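Local coordinates for periplasmic binding protein component of an ABC type zinc uptake transporter (Synechocystis sp., PDB 2OV3) that probably captures zinc in the periplasm as the solute-binding component of an ABC-type zinc uptake transporter, at residues L194-K202 against E221-A229. Sequence-based numbering, arbitrary orientation.
Sequences LKQLIDTAK and EAIAAEIGA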
loop_
_atom_site.group_PDB
_atom_site.type_symbol
_atom_site.label_atom_id
_atom_site.label_comp_id
_atom_site.label_asym_id
_atom_site.label_seq_id
_atom_site.Cartn_x
_atom_site.Cartn_y
_atom_site.Cartn_z
ATOM N N LEU A 194 -6.875 -18.916 14.475
ATOM C CA LEU A 194 -7.715 -17.750 14.693
ATOM C C LEU A 194 -8.256 -17.743 16.119
ATOM O O LEU A 194 -8.755 -16.726 16.604
ATOM C CB LEU A 194 -8.876 -17.723 13.691
ATOM C CG LEU A 194 -8.832 -16.589 12.659
ATOM C CD1 LEU A 194 -7.439 -16.490 12.061
ATOM C CD2 LEU A 194 -9.879 -16.825 11.578
ATOM N N LYS A 195 -8.160 -18.881 16.794
ATOM C CA LYS A 195 -8.630 -18.962 18.168
ATOM C C LYS A 195 -7.542 -18.386 19.079
ATOM O O LYS A 195 -7.826 -17.672 20.039
ATOM C CB LYS A 195 -8.930 -20.416 18.560
ATOM C CG LYS A 195 -9.425 -20.576 19.995
ATOM C CD LYS A 195 -10.764 -19.871 20.206
ATOM C CE LYS A 195 -11.141 -19.846 21.678
ATOM N NZ LYS A 195 -10.953 -21.178 22.331
ATOM N N GLN A 196 -6.294 -18.710 18.768
ATOM C CA GLN A 196 -5.171 -18.200 19.533
ATOM C C GLN A 196 -5.149 -16.677 19.397
ATOM O O GLN A 196 -4.800 -15.967 20.338
ATOM C CB GLN A 196 -3.863 -18.775 19.001
ATOM C CG GLN A 196 -2.634 -18.021 19.458
ATOM C CD GLN A 196 -2.219 -18.384 20.867
ATOM O OE1 GLN A 196 -1.533 -19.390 21.080
ATOM N NE2 GLN A 196 -2.642 -17.573 21.844
ATOM N N LEU A 197 -5.514 -16.185 18.217
ATOM C CA LEU A 197 -5.544 -14.757 17.977
ATOM C C LEU A 197 -6.598 -14.115 18.878
ATOM O O LEU A 197 -6.342 -13.093 19.516
ATOM C CB LEU A 197 -5.839 -14.474 16.495
ATOM C CG LEU A 197 -6.051 -13.019 16.036
ATOM C CD1 LEU A 197 -5.776 -12.880 14.529
ATOM C CD2 LEU A 197 -7.470 -12.606 16.354
ATOM N N ILE A 198 -7.777 -14.727 18.950
ATOM C CA ILE A 198 -8.853 -14.202 19.788
ATOM C C ILE A 198 -8.481 -14.159 21.264
ATOM O O ILE A 198 -8.786 -13.186 21.954
ATOM C CB ILE A 198 -10.128 -15.033 19.661
ATOM C CG1 ILE A 198 -10.623 -14.998 18.215
ATOM C CG2 ILE A 198 -11.203 -14.489 20.603
ATOM C CD1 ILE A 198 -11.883 -15.783 17.993
ATOM N N ASP A 199 -7.850 -15.215 21.760
ATOM C CA ASP A 199 -7.474 -15.241 23.165
ATOM C C ASP A 199 -6.379 -14.228 23.443
ATOM O O ASP A 199 -6.358 -13.601 24.500
ATOM C CB ASP A 199 -7.010 -16.638 23.588
ATOM C CG ASP A 199 -8.128 -17.674 23.523
ATOM O OD1 ASP A 199 -9.314 -17.305 23.725
ATOM O OD2 ASP A 199 -7.817 -18.861 23.290
ATOM N N THR A 200 -5.473 -14.058 22.491
ATOM C CA THR A 200 -4.395 -13.101 22.668
ATOM C C THR A 200 -4.990 -11.701 22.720
ATOM O O THR A 200 -4.591 -10.867 23.535
ATOM C CB THR A 200 -3.392 -13.196 21.513
ATOM O OG1 THR A 200 -2.663 -14.424 21.622
ATOM C CG2 THR A 200 -2.424 -12.021 21.546
ATOM N N ALA A 201 -5.959 -11.465 21.843
ATOM C CA ALA A 201 -6.639 -10.182 21.766
ATOM C C ALA A 201 -7.361 -9.875 23.078
ATOM O O ALA A 201 -7.188 -8.801 23.641
ATOM C CB ALA A 201 -7.634 -10.191 20.607
ATOM N N LYS A 202 -8.172 -10.811 23.558
ATOM C CA LYS A 202 -8.896 -10.593 24.807
ATOM C C LYS A 202 -7.963 -10.225 25.965
ATOM O O LYS A 202 -8.240 -9.292 26.716
ATOM C CB LYS A 202 -9.698 -11.833 25.201
ATOM C CG LYS A 202 -10.841 -12.171 24.274
ATOM C CD LYS A 202 -11.636 -13.344 24.826
ATOM C CE LYS A 202 -12.842 -13.644 23.950
ATOM N NZ LYS A 202 -13.729 -14.701 24.525
ATOM N N GLU A 221 -15.931 -9.704 11.348
ATOM C CA GLU A 221 -17.078 -9.423 12.193
ATOM C C GLU A 221 -17.255 -10.519 13.236
ATOM O O GLU A 221 -17.635 -10.256 14.380
ATOM C CB GLU A 221 -18.326 -9.283 11.323
ATOM C CG GLU A 221 -18.286 -8.031 10.443
ATOM C CD GLU A 221 -19.237 -8.076 9.259
ATOM O OE1 GLU A 221 -19.195 -7.128 8.438
ATOM O OE2 GLU A 221 -20.016 -9.050 9.146
ATOM N N ALA A 222 -16.966 -11.750 12.841
ATOM C CA ALA A 222 -17.076 -12.867 13.762
ATOM C C ALA A 222 -15.984 -12.708 14.817
ATOM O O ALA A 222 -16.266 -12.677 16.011
ATOM C CB ALA A 222 -16.903 -14.184 13.012
ATOM N N ILE A 223 -14.741 -12.590 14.363
ATOM C CA ILE A 223 -13.605 -12.423 15.257
ATOM C C ILE A 223 -13.888 -11.312 16.259
ATOM O O ILE A 223 -13.752 -11.501 17.463
ATOM C CB ILE A 223 -12.316 -12.065 14.462
ATOM C CG1 ILE A 223 -11.856 -13.266 13.636
ATOM C CG2 ILE A 223 -11.206 -11.617 15.405
ATOM C CD1 ILE A 223 -11.508 -14.476 14.457
ATOM N N ALA A 224 -14.284 -10.156 15.742
ATOM C CA ALA A 224 -14.574 -8.997 16.568
ATOM C C ALA A 224 -15.634 -9.301 17.626
ATOM O O ALA A 224 -15.475 -8.952 18.796
ATOM C CB ALA A 224 -15.030 -7.838 15.688
ATOM N N ALA A 225 -16.718 -9.942 17.204
ATOM C CA ALA A 225 -17.794 -10.308 18.107
ATOM C C ALA A 225 -17.231 -11.126 19.265
ATOM O O ALA A 225 -17.505 -10.832 20.422
ATOM C CB ALA A 225 -18.848 -11.111 17.366
ATOM N N GLU A 226 -16.440 -12.144 18.949
ATOM C CA GLU A 226 -15.848 -12.994 19.967
ATOM C C GLU A 226 -14.886 -12.287 20.908
ATOM O O GLU A 226 -14.790 -12.636 22.083
ATOM C CB GLU A 226 -15.121 -14.174 19.326
ATOM C CG GLU A 226 -15.983 -15.409 19.148
ATOM C CD GLU A 226 -16.705 -15.817 20.422
ATOM O OE1 GLU A 226 -16.049 -15.855 21.492
ATOM O OE2 GLU A 226 -17.931 -16.100 20.350
ATOM N N ILE A 227 -14.161 -11.303 20.402
ATOM C CA ILE A 227 -13.210 -10.595 21.237
ATOM C C ILE A 227 -13.888 -9.460 21.993
ATOM O O ILE A 227 -13.326 -8.900 22.935
ATOM C CB ILE A 227 -12.076 -9.997 20.399
ATOM C CG1 ILE A 227 -11.489 -11.066 19.473
ATOM C CG2 ILE A 227 -11.000 -9.442 21.327
ATOM C CD1 ILE A 227 -10.413 -10.546 18.542
ATOM N N GLY A 228 -15.100 -9.124 21.571
ATOM C CA GLY A 228 -15.814 -8.039 22.204
ATOM C C GLY A 228 -15.312 -6.704 21.684
ATOM O O GLY A 228 -15.437 -5.685 22.350
ATOM N N ALA A 229 -14.739 -6.690 20.488
ATOM C CA ALA A 229 -14.234 -5.436 19.944
ATOM C C ALA A 229 -15.090 -4.909 18.792
ATOM O O ALA A 229 -16.047 -5.553 18.365
ATOM C CB ALA A 229 -12.794 -5.610 19.493
#
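I227 is a knob in a hole formed by L197, I198, A201 and K202. Two of its branches meet the methyl group of A201: CD1 lies 3.5 Å from A201 CB, and CG2 is equally near. I227 CG1 packs against I198 CG2 at 3.6 Å. With CG1 beside the backbone N (chi1 -50°) and an anti turn at chi2, I227 brings CD1 to the A201 methyl from the same side as CG2. L197 reaches this centre with a single methyl, CD2, which also touches CG2 of I223 at 4.0 Å; these two side chains cross at about a right angle.

One turn back along its helix, I223 continues the apolar seam. Its CD1 meets CD1 of I198 at 3.8 Å and CG of L194 at 3.9 Å. I198 thus works in two directions, with CG2 turned to I227 and the extended CG1–CD1 arm (chi2 -180°) running to I223.

The two helices lie side by side on the parallel sheet of strands 178-181, 160-163, 208-212 and 230-234. Strand 208-212 follows helix 193-204 and helix 218-227 follows that strand, as in an alpha/beta domain of alternating helices and parallel strands. The axes of segments 194-202 and 221-227 approach to 9.6 Å and cross at -42°. Toward the sheet, A201 and I227 both touch I162, and I223 touches V209. The zinc ligand H165 is more distant, its side chain about 12 Å from that of L197.

On the solvent side, CB of E226 rests on I198 CD1. K202 extends past I227, its CG near I227 CG2. Its NZ makes a long salt bridge of 4.0 Å to OE1 of E226, though the position of the lysine end is doubtful. Just beyond, helix 218-227 ends in a Schellman motif, with G228 at positive phi and A229 N bonded to A224 O.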